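Local coordinates for protein spermidine synthase (PDB 3GJY) that probably transfers an aminopropyl group from decarboxylated S-adenosylmethionine to putrescine, making spermidine in polyamine biosynthesis, at residues A[71-83]-A[101-113]. Numbering follows the deposited sequence.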
loop_
_atom_site.group_PDB
_atom_site.type_symbol
_atom_site.label_atom_id
_atom_site.label_comp_id
_atom_site.label_asym_id
_atom_site.label_seq_id
_atom_site.Cartn_x
_atom_site.Cartn_y
_atom_site.Cartn_z
HETATM N N MSE A 71 5.050 -1.273 5.830
HETATM C CA MSE A 71 4.716 -2.580 5.186
HETATM C C MSE A 71 4.207 -3.568 6.206
HETATM O O MSE A 71 3.235 -4.298 5.947
HETATM C CB MSE A 71 5.943 -3.155 4.463
HETATM C CG MSE A 71 6.397 -2.380 3.243
HETATM SE SE MSE A 71 7.719 -3.383 2.269
HETATM C CE MSE A 71 8.173 -2.002 1.015
ATOM N N ARG A 72 4.821 -3.542 7.403
ATOM C CA ARG A 72 4.310 -4.365 8.496
ATOM C C ARG A 72 2.871 -3.965 8.844
ATOM O O ARG A 72 2.037 -4.846 9.173
ATOM C CB ARG A 72 5.192 -4.200 9.734
ATOM C CG ARG A 72 6.611 -4.674 9.490
ATOM C CD ARG A 72 7.489 -4.368 10.700
ATOM N NE ARG A 72 7.162 -5.186 11.855
ATOM C CZ ARG A 72 7.747 -6.353 12.131
ATOM N NH1 ARG A 72 8.682 -6.871 11.330
ATOM N NH2 ARG A 72 7.384 -7.016 13.209
ATOM N N TRP A 73 2.592 -2.658 8.815
ATOM C CA TRP A 73 1.244 -2.175 9.167
ATOM C C TRP A 73 0.209 -2.593 8.135
ATOM O O TRP A 73 -0.894 -3.034 8.488
ATOM C CB TRP A 73 1.237 -0.659 9.373
ATOM C CG TRP A 73 2.239 -0.209 10.405
ATOM C CD1 TRP A 73 2.861 -0.972 11.359
ATOM C CD2 TRP A 73 2.704 1.113 10.579
ATOM N NE1 TRP A 73 3.732 -0.205 12.098
ATOM C CE2 TRP A 73 3.640 1.091 11.654
ATOM C CE3 TRP A 73 2.422 2.332 9.945
ATOM C CZ2 TRP A 73 4.316 2.243 12.083
ATOM C CZ3 TRP A 73 3.099 3.500 10.401
ATOM C CH2 TRP A 73 4.021 3.430 11.452
ATOM N N ILE A 74 0.566 -2.461 6.849
ATOM C CA ILE A 74 -0.319 -2.968 5.777
ATOM C C ILE A 74 -0.545 -4.488 5.973
ATOM O O ILE A 74 -1.684 -4.970 5.880
ATOM C CB ILE A 74 0.242 -2.676 4.381
ATOM C CG1 ILE A 74 0.204 -1.161 4.143
ATOM C CG2 ILE A 74 -0.557 -3.417 3.313
ATOM C CD1 ILE A 74 0.997 -0.736 2.901
ATOM N N ALA A 75 0.528 -5.238 6.221
ATOM C CA ALA A 75 0.376 -6.686 6.425
ATOM C C ALA A 75 -0.613 -6.967 7.546
ATOM O O ALA A 75 -1.496 -7.805 7.398
ATOM C CB ALA A 75 1.723 -7.321 6.766
ATOM N N THR A 76 -0.465 -6.272 8.681
ATOM C CA THR A 76 -1.323 -6.535 9.828
ATOM C C THR A 76 -2.790 -6.168 9.525
ATOM O O THR A 76 -3.715 -6.966 9.793
ATOM C CB THR A 76 -0.819 -5.737 11.042
ATOM O OG1 THR A 76 0.460 -6.250 11.420
ATOM C CG2 THR A 76 -1.819 -5.840 12.217
ATOM N N GLY A 77 -3.005 -4.979 8.980
ATOM C CA GLY A 77 -4.385 -4.540 8.748
ATOM C C GLY A 77 -5.060 -5.381 7.675
ATOM O O GLY A 77 -6.215 -5.769 7.832
ATOM N N ALA A 78 -4.346 -5.653 6.573
ATOM C CA ALA A 78 -4.935 -6.417 5.467
ATOM C C ALA A 78 -5.182 -7.870 5.879
ATOM O O ALA A 78 -6.245 -8.426 5.589
ATOM C CB ALA A 78 -4.054 -6.357 4.200
ATOM N N ARG A 79 -4.229 -8.486 6.571
ATOM C CA ARG A 79 -4.427 -9.907 6.959
ATOM C C ARG A 79 -5.606 -10.027 7.911
ATOM O O ARG A 79 -6.402 -10.974 7.810
ATOM C CB ARG A 79 -3.185 -10.518 7.612
ATOM C CG ARG A 79 -2.060 -10.806 6.598
ATOM C CD ARG A 79 -0.840 -11.311 7.323
ATOM N NE ARG A 79 -1.063 -12.601 7.959
ATOM C CZ ARG A 79 -0.093 -13.280 8.562
ATOM N NH1 ARG A 79 1.138 -12.768 8.619
ATOM N NH2 ARG A 79 -0.354 -14.456 9.123
ATOM N N ALA A 80 -5.739 -9.078 8.842
ATOM C CA ALA A 80 -6.884 -9.151 9.773
ATOM C C ALA A 80 -8.219 -9.140 8.995
ATOM O O ALA A 80 -9.148 -9.899 9.296
ATOM C CB ALA A 80 -6.821 -8.019 10.811
ATOM N N PHE A 81 -8.290 -8.274 7.995
ATOM C CA PHE A 81 -9.483 -8.144 7.204
ATOM C C PHE A 81 -9.708 -9.388 6.333
ATOM O O PHE A 81 -10.815 -9.941 6.302
ATOM C CB PHE A 81 -9.359 -6.907 6.312
ATOM C CG PHE A 81 -10.618 -6.603 5.526
ATOM C CD1 PHE A 81 -11.522 -5.657 5.993
ATOM C CD2 PHE A 81 -10.921 -7.282 4.357
ATOM C CE1 PHE A 81 -12.680 -5.346 5.279
ATOM C CE2 PHE A 81 -12.103 -6.996 3.655
ATOM C CZ PHE A 81 -12.970 -6.031 4.142
ATOM N N ILE A 82 -8.681 -9.811 5.595
ATOM C CA ILE A 82 -8.804 -10.960 4.703
ATOM C C ILE A 82 -9.191 -12.199 5.519
ATOM O O ILE A 82 -10.051 -12.984 5.112
ATOM C CB ILE A 82 -7.464 -11.200 3.945
ATOM C CG1 ILE A 82 -7.183 -10.052 2.953
ATOM C CG2 ILE A 82 -7.445 -12.573 3.229
ATOM C CD1 ILE A 82 -5.727 -9.969 2.531
ATOM N N ASP A 83 -8.526 -12.391 6.647
ATOM C CA ASP A 83 -8.798 -13.576 7.460
ATOM C C ASP A 83 -10.236 -13.604 7.960
ATOM O O ASP A 83 -10.840 -14.674 8.062
ATOM C CB ASP A 83 -7.820 -13.665 8.629
ATOM C CG ASP A 83 -6.396 -13.959 8.176
ATOM O OD1 ASP A 83 -6.173 -14.335 6.988
ATOM O OD2 ASP A 83 -5.508 -13.803 9.032
ATOM N N CYS A 101 8.213 -5.057 -5.605
ATOM C CA CYS A 101 7.189 -6.107 -5.456
ATOM C C CYS A 101 7.213 -6.831 -4.113
ATOM O O CYS A 101 6.725 -7.954 -4.006
ATOM C CB CYS A 101 7.297 -7.144 -6.583
ATOM S SG CYS A 101 7.028 -6.488 -8.241
ATOM N N THR A 102 7.775 -6.187 -3.088
ATOM C CA THR A 102 7.948 -6.856 -1.805
ATOM C C THR A 102 6.629 -7.152 -1.090
ATOM O O THR A 102 6.472 -8.248 -0.515
ATOM C CB THR A 102 8.893 -6.038 -0.952
ATOM O OG1 THR A 102 10.137 -5.911 -1.680
ATOM C CG2 THR A 102 9.096 -6.640 0.479
HETATM N N MSE A 103 5.682 -6.211 -1.084
HETATM C CA MSE A 103 4.380 -6.487 -0.491
HETATM C C MSE A 103 3.661 -7.649 -1.223
HETATM O O MSE A 103 3.040 -8.512 -0.607
HETATM C CB MSE A 103 3.530 -5.206 -0.545
HETATM C CG MSE A 103 2.395 -5.153 0.431
HETATM SE SE MSE A 103 2.855 -4.577 2.290
HETATM C CE MSE A 103 3.316 -6.336 3.068
ATOM N N ALA A 104 3.723 -7.644 -2.561
ATOM C CA ALA A 104 3.146 -8.727 -3.366
ATOM C C ALA A 104 3.754 -10.087 -2.999
ATOM O O ALA A 104 3.050 -11.103 -2.840
ATOM C CB ALA A 104 3.268 -8.428 -4.881
ATOM N N ARG A 105 5.080 -10.088 -2.882
ATOM C CA ARG A 105 5.850 -11.278 -2.484
ATOM C C ARG A 105 5.421 -11.781 -1.090
ATOM O O ARG A 105 5.305 -12.993 -0.837
ATOM C CB ARG A 105 7.330 -10.887 -2.520
ATOM C CG ARG A 105 8.336 -11.917 -1.971
ATOM C CD ARG A 105 9.729 -11.333 -2.160
ATOM N NE ARG A 105 10.814 -12.127 -1.576
ATOM C CZ ARG A 105 11.435 -11.842 -0.437
ATOM N NH1 ARG A 105 11.037 -10.830 0.338
ATOM N NH2 ARG A 105 12.477 -12.576 -0.097
ATOM N N TYR A 106 5.184 -10.829 -0.183
ATOM C CA TYR A 106 4.735 -11.163 1.163
ATOM C C TYR A 106 3.369 -11.858 1.134
ATOM O O TYR A 106 3.188 -12.954 1.692
ATOM C CB TYR A 106 4.663 -9.858 1.979
ATOM C CG TYR A 106 4.114 -10.065 3.358
ATOM C CD1 TYR A 106 4.955 -10.413 4.424
ATOM C CD2 TYR A 106 2.759 -9.933 3.612
ATOM C CE1 TYR A 106 4.446 -10.621 5.701
ATOM C CE2 TYR A 106 2.223 -10.167 4.882
ATOM C CZ TYR A 106 3.080 -10.520 5.924
ATOM O OH TYR A 106 2.557 -10.735 7.176
ATOM N N PHE A 107 2.392 -11.208 0.473
ATOM C CA PHE A 107 1.052 -11.788 0.436
ATOM C C PHE A 107 1.017 -13.090 -0.330
ATOM O O PHE A 107 0.220 -13.976 -0.019
ATOM C CB PHE A 107 0.004 -10.807 -0.113
ATOM C CG PHE A 107 -0.350 -9.726 0.864
ATOM C CD1 PHE A 107 -1.032 -10.028 2.015
ATOM C CD2 PHE A 107 0.107 -8.436 0.678
ATOM C CE1 PHE A 107 -1.339 -9.022 2.944
ATOM C CE2 PHE A 107 -0.168 -7.431 1.616
ATOM C CZ PHE A 107 -0.899 -7.737 2.754
ATOM N N ALA A 108 1.859 -13.203 -1.353
ATOM C CA ALA A 108 1.914 -14.467 -2.114
ATOM C C ALA A 108 2.365 -15.637 -1.216
ATOM O O ALA A 108 1.923 -16.788 -1.400
ATOM C CB ALA A 108 2.809 -14.346 -3.314
ATOM N N ASP A 109 3.223 -15.346 -0.234
ATOM C CA ASP A 109 3.657 -16.421 0.659
ATOM C C ASP A 109 2.643 -16.721 1.776
ATOM O O ASP A 109 2.376 -17.889 2.104
ATOM C CB ASP A 109 5.013 -16.085 1.284
ATOM C CG ASP A 109 5.637 -17.295 1.952
ATOM O OD1 ASP A 109 5.981 -18.251 1.222
ATOM O OD2 ASP A 109 5.767 -17.290 3.193
ATOM N N VAL A 110 2.074 -15.657 2.342
ATOM C CA VAL A 110 1.058 -15.813 3.392
ATOM C C VAL A 110 -0.189 -16.537 2.856
ATOM O O VAL A 110 -0.761 -17.401 3.547
ATOM C CB VAL A 110 0.667 -14.460 3.973
ATOM C CG1 VAL A 110 -0.520 -14.576 4.959
ATOM C CG2 VAL A 110 1.878 -13.865 4.693
ATOM N N TYR A 111 -0.555 -16.201 1.620
ATOM C CA TYR A 111 -1.726 -16.750 0.965
ATOM C C TYR A 111 -1.265 -17.417 -0.317
ATOM O O TYR A 111 -1.216 -16.792 -1.382
ATOM C CB TYR A 111 -2.712 -15.616 0.680
ATOM C CG TYR A 111 -3.190 -14.870 1.911
ATOM C CD1 TYR A 111 -3.933 -15.544 2.903
ATOM C CD2 TYR A 111 -2.915 -13.511 2.075
ATOM C CE1 TYR A 111 -4.385 -14.893 4.059
ATOM C CE2 TYR A 111 -3.368 -12.816 3.224
ATOM C CZ TYR A 111 -4.102 -13.524 4.215
ATOM O OH TYR A 111 -4.577 -12.850 5.304
ATOM N N PRO A 112 -0.869 -18.703 -0.232
ATOM C CA PRO A 112 -0.153 -19.318 -1.359
ATOM C C PRO A 112 -0.969 -19.581 -2.615
ATOM O O PRO A 112 -0.383 -19.941 -3.654
ATOM C CB PRO A 112 0.403 -20.624 -0.755
ATOM C CG PRO A 112 -0.413 -20.877 0.453
ATOM C CD PRO A 112 -0.849 -19.547 0.980
ATOM N N GLN A 113 -2.286 -19.379 -2.531
ATOM C CA GLN A 113 -3.181 -19.486 -3.690
ATOM C C GLN A 113 -3.597 -18.124 -4.223
ATOM O O GLN A 113 -4.348 -18.043 -5.204
ATOM C CB GLN A 113 -4.418 -20.306 -3.325
ATOM C CG GLN A 113 -4.077 -21.739 -2.934
ATOM C CD GLN A 113 -5.284 -22.536 -2.511
ATOM O OE1 GLN A 113 -5.733 -22.464 -1.365
ATOM N NE2 GLN A 113 -5.807 -23.319 -3.430
#
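F107 reaches from helix 102-110 into the face of helix 69-85 and sits as a knob in the hole formed by I74, A75, A78 and R79. Its CZ comes 3.7 Å from A78 CB, and the carbonyl O of I74 lies near the ring plane, at its edge. The two alanines suit these places because their small side chains let the large rings approach the helix backbone; A75 CB also packs 3.4 Å from Y106 CE2. One turn earlier, selenomethionine M103, in the conformer described, turns its flexible end along helix 69-85: SE meets I74 CG2 at 3.7 Å, while CE approaches A75 CB. The extended chain of selenomethionine M71 ends with SE beside T102 CG2, and T102 OG1 is hydrogen-bonded to S56.

Polar groups gather toward the C-terminal ends of both helices. Y111, just beyond its helix, donates a hydrogen bond from OH to D83 OD1 (2.8 Å). The carboxylate is met from above its plane, although OD1 itself lies in the ring plane of Y111, and the two planes stand 75° apart. I82 CG2 packs 3.6 Å from Y111 CZ, so a tyrosine serves here as both apolar filler and donor. The R79 chain bends at chi3 (65°), bringing its guanidinium to V110 CG1, which lies over one face, toward the rim, while Y106 OH lies at the edge, 2.9 Å from NH1. V110 CG1 also sits over the centre of the Y111 ring.

The axes run in roughly the same direction, 36° apart and 11.1 Å at closest approach. F107 also touches strands 92-96 and 115-120. Strand 92-96, helix 102-110 and parallel strand 115-120 form a beta-alpha-beta unit of the Rossmann-like AdoMet-dependent methyltransferase fold, against which helix 69-85 packs.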